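Local coordinates for methanol--corrinoid protein (Methanosarcina barkeri, PDB 2I2X) that carries a corrinoid prosthetic group that accepts the methyl group of methanol, with the help of MtaB, and passes it on for transfer by MtaA to coenzyme M, at residues Cys128-Glu132 with Ala190-Val194; Pro162-Leu167 with Glu193-Leu198. One frame throughout, in Å; residues are numbered along the deposited sequence.

Contact 1: Cys128-Glu132 with Ala190-Val194; sequences CHVAE and AFKEV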
loop_
_atom_site.group_PDB
_atom_site.type_symbol
_atom_site.label_atom_id
_atom_site.label_comp_id
_atom_site.label_asym_id
_atom_site.label_seq_id
_atom_site.Cartn_x
_atom_site.Cartn_y
_atom_site.Cartn_z
ATOM N N CYS B 128 14.059 -16.044 -28.906
ATOM C CA CYS B 128 13.163 -15.504 -27.883
ATOM C C CYS B 128 12.478 -16.599 -27.086
ATOM O O CYS B 128 11.994 -17.584 -27.648
ATOM C CB CYS B 128 12.109 -14.622 -28.528
ATOM S SG CYS B 128 12.826 -13.266 -29.434
ATOM N N HIS B 129 12.433 -16.421 -25.772
ATOM C CA HIS B 129 11.745 -17.372 -24.913
ATOM C C HIS B 129 11.091 -16.690 -23.722
ATOM O O HIS B 129 11.432 -15.563 -23.376
ATOM C CB HIS B 129 12.704 -18.485 -24.446
ATOM C CG HIS B 129 13.559 -18.107 -23.272
ATOM N ND1 HIS B 129 14.497 -17.090 -23.323
ATOM C CD2 HIS B 129 13.621 -18.617 -22.018
ATOM C CE1 HIS B 129 15.094 -16.992 -22.148
ATOM N NE2 HIS B 129 14.579 -17.904 -21.340
ATOM N N VAL B 130 10.141 -17.395 -23.123
ATOM C CA VAL B 130 9.573 -17.050 -21.838
ATOM C C VAL B 130 10.202 -18.002 -20.819
ATOM O O VAL B 130 10.426 -19.181 -21.117
ATOM C CB VAL B 130 8.031 -17.193 -21.855
ATOM C CG1 VAL B 130 7.438 -16.853 -20.518
ATOM C CG2 VAL B 130 7.440 -16.296 -22.890
ATOM N N ALA B 131 10.506 -17.477 -19.632
ATOM C CA ALA B 131 11.105 -18.250 -18.533
ATOM C C ALA B 131 10.366 -19.555 -18.241
ATOM O O ALA B 131 9.155 -19.645 -18.435
ATOM C CB ALA B 131 11.153 -17.392 -17.276
ATOM N N GLU B 132 11.072 -20.572 -17.762
ATOM C CA GLU B 132 10.349 -21.797 -17.409
ATOM C C GLU B 132 9.519 -21.571 -16.158
ATOM O O GLU B 132 9.923 -20.829 -15.255
ATOM C CB GLU B 132 11.249 -23.055 -17.331
ATOM C CG GLU B 132 11.939 -23.340 -15.998
ATOM C CD GLU B 132 12.740 -24.656 -15.999
ATOM O OE1 GLU B 132 12.119 -25.753 -15.923
ATOM O OE2 GLU B 132 13.998 -24.568 -16.061
ATOM N N ALA B 190 14.530 -18.047 -13.507
ATOM C CA ALA B 190 14.915 -18.919 -14.611
ATOM C C ALA B 190 15.936 -18.231 -15.507
ATOM O O ALA B 190 16.501 -18.860 -16.400
ATOM C CB ALA B 190 13.698 -19.347 -15.412
ATOM N N PHE B 191 16.172 -16.942 -15.267
ATOM C CA PHE B 191 17.228 -16.215 -15.971
ATOM C C PHE B 191 18.594 -16.644 -15.423
ATOM O O PHE B 191 19.569 -16.722 -16.173
ATOM C CB PHE B 191 17.065 -14.694 -15.836
ATOM C CG PHE B 191 15.855 -14.114 -16.550
ATOM C CD1 PHE B 191 15.125 -14.853 -17.479
ATOM C CD2 PHE B 191 15.463 -12.792 -16.299
ATOM C CE1 PHE B 191 14.019 -14.289 -18.132
ATOM C CE2 PHE B 191 14.367 -12.227 -16.948
ATOM C CZ PHE B 191 13.646 -12.975 -17.868
ATOM N N LYS B 192 18.644 -16.893 -14.106
ATOM C CA LYS B 192 19.786 -17.525 -13.432
ATOM C C LYS B 192 20.212 -18.733 -14.233
ATOM O O LYS B 192 21.241 -18.697 -14.906
ATOM C CB LYS B 192 19.404 -17.991 -12.013
ATOM C CG LYS B 192 19.999 -17.211 -10.839
ATOM C CD LYS B 192 21.374 -17.733 -10.443
ATOM C CE LYS B 192 22.155 -16.673 -9.678
ATOM N NZ LYS B 192 23.628 -16.835 -9.862
ATOM N N GLU B 193 19.399 -19.789 -14.174
ATOM C CA GLU B 193 19.670 -21.032 -14.889
ATOM C C GLU B 193 20.201 -20.795 -16.288
ATOM O O GLU B 193 21.270 -21.295 -16.626
ATOM C CB GLU B 193 18.430 -21.916 -14.949
ATOM C CG GLU B 193 18.466 -23.078 -13.981
ATOM C CD GLU B 193 17.328 -24.057 -14.214
ATOM O OE1 GLU B 193 16.187 -23.760 -13.773
ATOM O OE2 GLU B 193 17.581 -25.121 -14.834
ATOM N N VAL B 194 19.469 -20.010 -17.079
ATOM C CA VAL B 194 19.861 -19.690 -18.457
ATOM C C VAL B 194 21.255 -19.059 -18.543
ATOM O O VAL B 194 22.110 -19.564 -19.262
ATOM C CB VAL B 194 18.799 -18.814 -19.178
ATOM C CG1 VAL B 194 19.326 -18.292 -20.509
ATOM C CG2 VAL B 194 17.522 -19.614 -19.398
#
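The imidazole of His-129 and the benzene ring of Phe-191 are the flat groups here, and each meets a small aliphatic carbon obliquely, neither squarely over a face nor in line with an edge. Val-194 CG2 lies 3.9 Å from His-129 NE2, and the side chains lie alongside, each pointing back past the other. CG of His-129 sits between the backbone N and the carbonyl carbon (chi1 82°), a rotamer that sends the ring out from the strand toward the helix. ND1 is hydrogen-bonded to the carbonyl oxygen of Thr-179 on the adjoining strand, which ties down the rotation of the ring. Phe-191 offers CE1 to Ala-131 CB at 4.3 Å, while its ring makes an edge-to-face pair with Phe-207.

Beside the phenyl ring, where the strand gives way to the loop, Ala-131 CB and Ala-190 CB touch at 3.7 Å. Two methyl groups suit this place, because they let the end of strand 125-130 and the first turn of helix 190-199 come close, the CA atoms of Ala-131 and Ala-190 being 5.5 Å apart. The same Ala-190 CB packs 3.7 Å from the backbone N of Glu-132. This is the sheet-to-helix layer of the Rossmann-like B12-binding domain, and the chain leaving the strand soon reaches His-136, the axial ligand of the cobalt.

Toward solvent, the extended chains of Glu-132 and Glu-193 cross at about a right angle, with their carboxylate planes 31° apart. Glu-132 OE2 stands 3.3 Å from Glu-193 OE1, two acceptors with no bond between them, and such closeness probably raises the proton affinity of the pair.

Contact 2: Pro162-Leu167 with Glu193-Leu198; sequences PAEEVL and EVNDML
The carbonyl oxygen of Ala-163 is held from its own helix and covered from the next one. Leu-167 N donates to Ala-163 O at 2.8 Å. A weak bond to the same oxygen comes from Val-166 N, and Met-197 CE lies against Ala-163 O at 3.2 Å. Ala-163 is the N-cap of helix 164-173, the helix of the beta-alpha-beta crossover from strand 153-158 to strand 177-181 in this Rossmann-like domain. Helix 190-199 runs beside it in the same direction, and both pack on Leu-178 of the sheet.

Methionine suits the seam because its flexible thioether can bend to follow the start of the neighbouring helix. CG of Met-197 is anti to the backbone N (chi1 -155°), and bends at the next two torsions bring SD to 3.8 Å from Glu-164 N and lay CE against Leu-167 CB. Ala-163 has just a methyl group to offer, small enough for Val-194 CG2 to approach within 3.9 Å. Deeper in, toward the sheet, Val-166 CG2 meets the same valine methyl at 4.2 Å.

Leu-167 and Leu-198 run alongside each other, pointing opposite ways, their CD2 methyls 3.9 Å apart. With Leu-167 cut back to an alanine here, the CB contact with Met-197 could remain, but Leu-198 CD2 would lose its mate and a gap would probably open between the helices. At the outer side, Glu-165 forms a salt bridge with Arg-133 of a neighbouring subunit. Glu-164, whose CB points away from helix 190-199, folds its carboxylate back so that OE2 stops 4.8 Å from Glu-193 OE2, like charges near but not touching.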
loop_
_atom_site.group_PDB
_atom_site.type_symbol
_atom_site.label_atom_id
_atom_site.label_comp_id
_atom_site.label_asym_id
_atom_site.label_seq_id
_atom_site.Cartn_x
_atom_site.Cartn_y
_atom_site.Cartn_z
ATOM N N PRO B 162 12.651 -24.628 -20.722
ATOM C CA PRO B 162 13.508 -25.221 -19.665
ATOM C C PRO B 162 15.018 -24.915 -19.571
ATOM O O PRO B 162 15.677 -25.477 -18.698
ATOM C CB PRO B 162 13.296 -26.741 -19.848
ATOM C CG PRO B 162 12.199 -26.890 -20.870
ATOM C CD PRO B 162 12.255 -25.648 -21.703
ATOM N N ALA B 163 15.562 -24.050 -20.422
ATOM C CA ALA B 163 17.006 -23.695 -20.382
ATOM C C ALA B 163 17.935 -24.640 -21.161
ATOM O O ALA B 163 18.642 -24.177 -22.057
ATOM C CB ALA B 163 17.518 -23.460 -18.941
ATOM N N GLU B 164 17.938 -25.941 -20.830
ATOM C CA GLU B 164 18.603 -26.972 -21.667
ATOM C C GLU B 164 18.247 -26.743 -23.130
ATOM O O GLU B 164 19.049 -26.990 -24.037
ATOM C CB GLU B 164 18.154 -28.403 -21.307
ATOM C CG GLU B 164 18.828 -29.054 -20.105
ATOM C CD GLU B 164 18.168 -28.683 -18.773
ATOM O OE1 GLU B 164 16.938 -28.418 -18.738
ATOM O OE2 GLU B 164 18.890 -28.664 -17.749
ATOM N N GLU B 165 17.019 -26.271 -23.320
ATOM C CA GLU B 165 16.394 -26.083 -24.611
ATOM C C GLU B 165 16.777 -24.751 -25.231
ATOM O O GLU B 165 16.768 -24.600 -26.458
ATOM C CB GLU B 165 14.895 -26.113 -24.401
ATOM C CG GLU B 165 14.159 -26.920 -25.405
ATOM C CD GLU B 165 12.699 -27.017 -25.065
ATOM O OE1 GLU B 165 12.338 -27.857 -24.202
ATOM O OE2 GLU B 165 11.925 -26.244 -25.672
ATOM N N VAL B 166 17.094 -23.788 -24.367
ATOM C CA VAL B 166 17.545 -22.463 -24.791
ATOM C C VAL B 166 18.962 -22.631 -25.312
ATOM O O VAL B 166 19.308 -22.125 -26.382
ATOM C CB VAL B 166 17.500 -21.420 -23.630
ATOM C CG1 VAL B 166 17.869 -20.031 -24.128
ATOM C CG2 VAL B 166 16.124 -21.384 -22.995
ATOM N N LEU B 167 19.759 -23.368 -24.541
ATOM C CA LEU B 167 21.104 -23.780 -24.923
ATOM C C LEU B 167 21.091 -24.389 -26.328
ATOM O O LEU B 167 21.738 -23.874 -27.240
ATOM C CB LEU B 167 21.621 -24.786 -23.883
ATOM C CG LEU B 167 23.086 -25.208 -23.725
ATOM C CD1 LEU B 167 23.300 -26.571 -24.370
ATOM C CD2 LEU B 167 24.083 -24.154 -24.236
ATOM N N GLU B 193 19.399 -19.789 -14.174
ATOM C CA GLU B 193 19.670 -21.032 -14.889
ATOM C C GLU B 193 20.201 -20.795 -16.288
ATOM O O GLU B 193 21.270 -21.295 -16.626
ATOM C CB GLU B 193 18.430 -21.916 -14.949
ATOM C CG GLU B 193 18.466 -23.078 -13.981
ATOM C CD GLU B 193 17.328 -24.057 -14.214
ATOM O OE1 GLU B 193 16.187 -23.760 -13.773
ATOM O OE2 GLU B 193 17.581 -25.121 -14.834
ATOM N N VAL B 194 19.469 -20.010 -17.079
ATOM C CA VAL B 194 19.861 -19.690 -18.457
ATOM C C VAL B 194 21.255 -19.059 -18.543
ATOM O O VAL B 194 22.110 -19.564 -19.262
ATOM C CB VAL B 194 18.799 -18.814 -19.178
ATOM C CG1 VAL B 194 19.326 -18.292 -20.509
ATOM C CG2 VAL B 194 17.522 -19.614 -19.398
ATOM N N ASN B 195 21.476 -17.979 -17.795
ATOM C CA ASN B 195 22.759 -17.271 -17.801
ATOM C C ASN B 195 23.964 -18.156 -17.455
ATOM O O ASN B 195 24.926 -18.228 -18.221
ATOM C CB ASN B 195 22.707 -16.057 -16.873
ATOM C CG ASN B 195 24.066 -15.427 -16.672
ATOM O OD1 ASN B 195 24.826 -15.827 -15.790
ATOM N ND2 ASN B 195 24.380 -14.436 -17.490
ATOM N N ASP B 196 23.893 -18.805 -16.292
ATOM C CA ASP B 196 24.928 -19.725 -15.816
ATOM C C ASP B 196 25.194 -20.812 -16.841
ATOM O O ASP B 196 26.342 -21.078 -17.183
ATOM C CB ASP B 196 24.515 -20.380 -14.488
ATOM C CG ASP B 196 24.323 -19.378 -13.367
ATOM O OD1 ASP B 196 24.489 -18.163 -13.597
ATOM O OD2 ASP B 196 24.001 -19.812 -12.246
ATOM N N MET B 197 24.120 -21.415 -17.342
ATOM C CA MET B 197 24.204 -22.546 -18.257
ATOM C C MET B 197 24.634 -22.159 -19.684
ATOM O O MET B 197 24.742 -23.016 -20.560
ATOM C CB MET B 197 22.863 -23.274 -18.273
ATOM C CG MET B 197 22.928 -24.724 -18.673
ATOM S SD MET B 197 21.511 -25.124 -19.696
ATOM C CE MET B 197 21.503 -23.698 -20.784
ATOM N N LEU B 198 24.876 -20.872 -19.914
ATOM C CA LEU B 198 25.475 -20.420 -21.164
ATOM C C LEU B 198 26.961 -20.190 -20.969
ATOM O O LEU B 198 27.764 -20.556 -21.822
ATOM C CB LEU B 198 24.809 -19.144 -21.682
ATOM C CG LEU B 198 23.453 -19.232 -22.392
ATOM C CD1 LEU B 198 23.159 -17.909 -23.090
ATOM C CD2 LEU B 198 23.377 -20.389 -23.396
#

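Overall arrangement
Contacts 1 and 2 lie side by side, their centres about 7 Å apart, in the corrinoid-binding domain. Along the chain, strand 125-130 comes first, then helix 164-173, and last helix 190-199, which serves both contacts and lends Glu-193 and Val-194 to each. Contact 1 joins this helix to the sheet; contact 2 joins it to its neighbour in the helical layer on that face. They also touch directly, His-129 CD2 lying 3.9 Å from Val-166 CG2, so the strand and the two helices meet at one place, around the ring of His-129. Contact 1 lies nearer the corrinoid, with the side chain of Phe-191 about 7 Å from the bound corrinoid, whereas contact 2 belongs to the scaffold farther away.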